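Local atomic coordinates of protease (Penicillium cyclopium, PDB entry 5Z6O), a protein that cleaves peptide bonds as a subtilisin-type, proteinase K-like serine protease and probably digests substrates such as casein, gelatin and type IV collagen. Residues 62-67 and 96-101; 144-149 and 172-177. All coordinates share one frame; numbering follows the deposited sequence.

Contact 1 of 2, residues 62-67 and 96-101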
loop_
_atom_site.group_PDB
_atom_site.type_symbol
_atom_site.label_atom_id
_atom_site.label_comp_id
_atom_site.label_asym_id
_atom_site.label_seq_id
_atom_site.Cartn_x
_atom_site.Cartn_y
_atom_site.Cartn_z
ATOM N N THR A 62 -9.122 0.073 17.111
ATOM C CA THR A 62 -10.316 0.885 17.339
ATOM C C THR A 62 -11.597 0.135 17.001
ATOM O O THR A 62 -12.690 0.708 17.108
ATOM C CB THR A 62 -10.264 2.181 16.550
ATOM O OG1 THR A 62 -10.368 1.881 15.160
ATOM C CG2 THR A 62 -8.996 2.988 16.859
ATOM N N ALA A 63 -11.505 -1.131 16.624
ATOM C CA ALA A 63 -12.665 -1.900 16.186
ATOM C C ALA A 63 -13.244 -2.810 17.259
ATOM O O ALA A 63 -14.460 -2.945 17.333
ATOM C CB ALA A 63 -12.329 -2.788 14.972
ATOM N N ASP A 64 -12.418 -3.518 18.023
ATOM C CA ASP A 64 -12.931 -4.475 19.007
ATOM C C ASP A 64 -11.855 -4.712 20.068
ATOM O O ASP A 64 -10.940 -3.897 20.230
ATOM C CB ASP A 64 -13.401 -5.770 18.316
ATOM C CG ASP A 64 -12.297 -6.473 17.529
ATOM O OD1 ASP A 64 -11.119 -6.385 17.920
ATOM O OD2 ASP A 64 -12.611 -7.148 16.517
ATOM N N ASN A 65 -11.995 -5.795 20.831
ATOM C CA ASN A 65 -11.085 -6.118 21.921
ATOM C C ASN A 65 -10.172 -7.285 21.588
ATOM O O ASN A 65 -9.527 -7.825 22.490
ATOM C CB ASN A 65 -11.872 -6.441 23.202
ATOM C CG ASN A 65 -12.537 -5.226 23.804
ATOM O OD1 ASN A 65 -13.667 -5.302 24.289
ATOM N ND2 ASN A 65 -11.846 -4.093 23.767
ATOM N N ASP A 66 -10.126 -7.713 20.319
ATOM C CA ASP A 66 -9.333 -8.858 19.888
ATOM C C ASP A 66 -8.164 -8.357 19.038
ATOM O O ASP A 66 -8.365 -7.945 17.889
ATOM C CB ASP A 66 -10.238 -9.800 19.112
ATOM C CG ASP A 66 -9.566 -11.082 18.715
ATOM O OD1 ASP A 66 -8.377 -11.297 19.001
ATOM O OD2 ASP A 66 -10.258 -11.920 18.128
ATOM N N ASP A 67 -6.957 -8.364 19.599
ATOM C CA ASP A 67 -5.795 -7.748 18.943
ATOM C C ASP A 67 -5.105 -8.733 18.009
ATOM O O ASP A 67 -3.895 -9.027 18.095
ATOM C CB ASP A 67 -4.818 -7.211 19.967
ATOM C CG ASP A 67 -5.433 -6.113 20.807
ATOM O OD1 ASP A 67 -6.357 -5.416 20.309
ATOM O OD2 ASP A 67 -5.036 -5.966 21.976
ATOM N N ALA A 96 0.571 -2.248 13.159
ATOM C CA ALA A 96 -0.813 -2.617 12.906
ATOM C C ALA A 96 -1.730 -1.559 13.487
ATOM O O ALA A 96 -1.654 -1.267 14.687
ATOM C CB ALA A 96 -1.143 -3.960 13.559
ATOM N N VAL A 97 -2.607 -0.999 12.658
ATOM C CA VAL A 97 -3.670 -0.135 13.145
ATOM C C VAL A 97 -4.982 -0.817 12.770
ATOM O O VAL A 97 -5.445 -0.722 11.629
ATOM C CB VAL A 97 -3.577 1.281 12.562
ATOM C CG1 VAL A 97 -4.702 2.157 13.121
ATOM C CG2 VAL A 97 -2.185 1.919 12.848
ATOM N N LYS A 98 -5.605 -1.505 13.714
ATOM C CA LYS A 98 -6.793 -2.292 13.409
ATOM C C LYS A 98 -8.024 -1.401 13.544
ATOM O O LYS A 98 -8.325 -0.916 14.649
ATOM C CB LYS A 98 -6.913 -3.492 14.343
ATOM C CG LYS A 98 -8.178 -4.286 14.077
ATOM C CD LYS A 98 -8.178 -5.657 14.815
ATOM C CE LYS A 98 -9.576 -6.190 14.827
ATOM N NZ LYS A 98 -9.543 -7.574 15.413
ATOM N N VAL A 99 -8.741 -1.184 12.429
ATOM C CA VAL A 99 -9.899 -0.279 12.420
ATOM C C VAL A 99 -11.121 -0.984 11.844
ATOM O O VAL A 99 -12.230 -0.434 11.851
ATOM C CB VAL A 99 -9.613 1.006 11.627
ATOM C CG1 VAL A 99 -8.423 1.793 12.205
ATOM C CG2 VAL A 99 -9.391 0.669 10.142
ATOM N N LEU A 100 -10.927 -2.193 11.324
ATOM C CA LEU A 100 -11.998 -3.014 10.777
ATOM C C LEU A 100 -12.053 -4.344 11.519
ATOM O O LEU A 100 -11.018 -4.891 11.901
ATOM C CB LEU A 100 -11.771 -3.322 9.297
ATOM C CG LEU A 100 -11.413 -2.149 8.377
ATOM C CD1 LEU A 100 -11.047 -2.705 6.998
ATOM C CD2 LEU A 100 -12.582 -1.198 8.299
ATOM N N GLY A 101 -13.264 -4.888 11.659
ATOM C CA GLY A 101 -13.487 -6.121 12.382
ATOM C C GLY A 101 -13.205 -7.347 11.537
ATOM O O GLY A 101 -12.735 -7.274 10.398
#

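Contact 2 of 2, residues 144-149 and 172-177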
loop_
_atom_site.group_PDB
_atom_site.type_symbol
_atom_site.label_atom_id
_atom_site.label_comp_id
_atom_site.label_asym_id
_atom_site.label_seq_id
_atom_site.Cartn_x
_atom_site.Cartn_y
_atom_site.Cartn_z
ATOM N N ALA A 144 -15.788 14.168 5.796
ATOM C CA ALA A 144 -15.013 13.949 7.017
ATOM C C ALA A 144 -13.852 12.982 6.765
ATOM O O ALA A 144 -12.732 13.197 7.242
ATOM C CB ALA A 144 -15.903 13.396 8.122
ATOM N N MET A 145 -14.113 11.904 6.047
ATOM C CA MET A 145 -13.023 10.986 5.712
ATOM C C MET A 145 -11.969 11.658 4.827
ATOM O O MET A 145 -10.756 11.464 5.032
ATOM C CB MET A 145 -13.607 9.733 5.065
ATOM C CG MET A 145 -12.562 8.769 4.511
ATOM S SD MET A 145 -11.696 8.046 5.922
ATOM C CE MET A 145 -13.061 7.228 6.707
ATOM N N ASN A 146 -12.389 12.469 3.843
ATOM C CA ASN A 146 -11.420 13.180 3.017
ATOM C C ASN A 146 -10.604 14.178 3.825
ATOM O O ASN A 146 -9.394 14.308 3.609
ATOM C CB ASN A 146 -12.111 13.892 1.863
ATOM C CG ASN A 146 -12.451 12.959 0.722
ATOM O OD1 ASN A 146 -12.392 11.739 0.857
ATOM N ND2 ASN A 146 -12.767 13.528 -0.419
ATOM N N ASP A 147 -11.243 14.900 4.767
ATOM C CA ASP A 147 -10.489 15.810 5.639
ATOM C C ASP A 147 -9.457 15.057 6.466
ATOM O O ASP A 147 -8.338 15.558 6.682
ATOM C CB ASP A 147 -11.407 16.547 6.610
ATOM C CG ASP A 147 -12.304 17.561 5.914
ATOM O OD1 ASP A 147 -12.013 17.925 4.758
ATOM O OD2 ASP A 147 -13.296 17.957 6.574
ATOM N N ALA A 148 -9.860 13.918 7.033
ATOM C CA ALA A 148 -8.933 13.145 7.857
ATOM C C ALA A 148 -7.731 12.692 7.034
ATOM O O ALA A 148 -6.583 12.753 7.505
ATOM C CB ALA A 148 -9.649 11.946 8.457
ATOM N N ALA A 149 -7.985 12.206 5.818
ATOM C CA ALA A 149 -6.882 11.775 4.943
ATOM C C ALA A 149 -5.947 12.931 4.600
ATOM O O ALA A 149 -4.698 12.788 4.619
ATOM C CB ALA A 149 -7.435 11.153 3.669
ATOM N N ASN A 172 -15.995 9.552 -6.708
ATOM C CA ASN A 172 -17.173 9.344 -5.865
ATOM C C ASN A 172 -16.880 8.513 -4.631
ATOM O O ASN A 172 -17.819 8.061 -3.960
ATOM C CB ASN A 172 -18.288 8.647 -6.657
ATOM C CG ASN A 172 -18.593 9.338 -7.963
ATOM O OD1 ASN A 172 -19.023 10.499 -7.970
ATOM N ND2 ASN A 172 -18.375 8.630 -9.086
ATOM N N SER A 173 -15.610 8.300 -4.311
ATOM C CA SER A 173 -15.219 7.421 -3.225
ATOM C C SER A 173 -14.284 8.157 -2.281
ATOM O O SER A 173 -13.539 9.045 -2.701
ATOM C CB SER A 173 -14.534 6.164 -3.772
ATOM O OG SER A 173 -15.467 5.355 -4.456
ATOM N N SER A 174 -14.329 7.775 -1.005
ATOM C CA SER A 174 -13.474 8.346 0.014
ATOM C C SER A 174 -12.752 7.221 0.733
ATOM O O SER A 174 -13.373 6.216 1.068
ATOM C CB SER A 174 -14.294 9.159 1.024
ATOM O OG SER A 174 -14.740 10.343 0.391
ATOM N N PRO A 175 -11.447 7.373 1.017
ATOM C CA PRO A 175 -10.619 8.569 0.812
ATOM C C PRO A 175 -9.935 8.662 -0.567
ATOM O O PRO A 175 -9.088 9.535 -0.735
ATOM C CB PRO A 175 -9.572 8.451 1.944
ATOM C CG PRO A 175 -9.418 6.988 2.162
ATOM C CD PRO A 175 -10.762 6.350 1.830
ATOM N N ALA A 176 -10.345 7.847 -1.559
ATOM C CA ALA A 176 -9.679 7.904 -2.863
ATOM C C ALA A 176 -9.711 9.298 -3.469
ATOM O O ALA A 176 -8.780 9.681 -4.192
ATOM C CB ALA A 176 -10.327 6.920 -3.833
ATOM N N SER A 177 -10.778 10.066 -3.209
ATOM C CA SER A 177 -10.941 11.384 -3.804
ATOM C C SER A 177 -10.295 12.488 -2.985
ATOM O O SER A 177 -10.403 13.656 -3.366
ATOM C CB SER A 177 -12.442 11.696 -4.002
ATOM O OG SER A 177 -13.099 11.656 -2.763
#

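Contact 1 of 2, residues 62-67 and 96-101
Lys98 reaches across to the 62-67 loop with CG opposite its backbone N (chi1 177°) and the chain extended beyond, and its ammonium nitrogen ends among acceptors from the loop. Lys98 NZ bonds the carbonyl Asp66 O at 2.8 Å, nearly in line with the C=O (161°), and forms a salt bridge with Asp64, 3.2 Å from OD1 on that oxygen's syn side; its bond to Asp64 OD2 is weak. The two side chains cross at about a right angle. At the other end of the loop, the backbone bond from Thr62 N to Lys98 O (2.8 Å) pins the chain. Beside it, Ala63 CB rests 3.8 Å from Leu100 C, and Thr62 OG1 lies 3.5 Å from Val99 CG1 while bonding to Gln110 O. A second shell sets the carboxylate: Asp66 N donates to Asp64 OD1 (2.9 Å) from well above the carboxylate plane, closing an Asx turn, and Asn61 ND2 bonds the same oxygen. Thr68 O also accepts from Lys98 NZ, which probably steadies the positive charge further. The contact joins the loop after edge strand 56-61 to the end of its parallel neighbour 93-98 in the subtilase sheet, beside Leu100 of the phenylmethanesulfonic acid pocket.

Contact 2 of 2, residues 144-149 and 172-177
With chi1 at -79°, Asn146 turns its CG back beside its own backbone N, and the amide leaves the helix towards Ser174 and Ser177; chi1 of 59° in Ser177 brings OG round to meet it. Each end of the amide has its own serine. Ser174 OG donates to Asn146 OD1 at 2.8 Å, coming from above the carbonyl plane rather than along a lone pair, whereas Asn146 ND2 gives a nearly straight bond (170°) to Ser177 OG, 3.0 Å away and almost in the amide plane. Helix 143-154 thus packs on the bend after the short, weakly bonded strand about 173-174, paired antiparallel with 139-140, a bend that contains the cis peptide before Pro175. Ser177 OG donates a hydrogen bond to Ser173 O (2.6 Å), which Ser177 N also meets from the opposite face. An alanine in place of Asn146 would probably leave both hydroxyls without their helix partner and open a gap beside Pro175 CA. From the preceding residue of the helix, Met145 CG lies 3.9 Å from Ser174 CB and 4.0 Å from Pro175 CB. One helical turn on, Ala149 CB touches that same proline carbon at 3.9 Å, while Val161 of strand 157-162 packs against the proline as well.

From the N terminus, the chain leaves strand 56-61 and enters the loop of contact 1, then runs through helix 73-82, with His73 at its start, before strand 93-98 returns to close that excursion. It next forms helix 108-124, which lies against both contacts: Val111 touches Val99 in contact 1 and Met145 in contact 2. Contact 2 opens only later, with helix 143-154, and closes after strand 157-162. The two closures therefore follow one another, neither nesting nor crossing, with centres 20 Å apart and no direct touch. Contact 1 ties the loop after edge strand 56-61 to the end of strand 93-98; contact 2 joins a helix to the bend after strand 173-174.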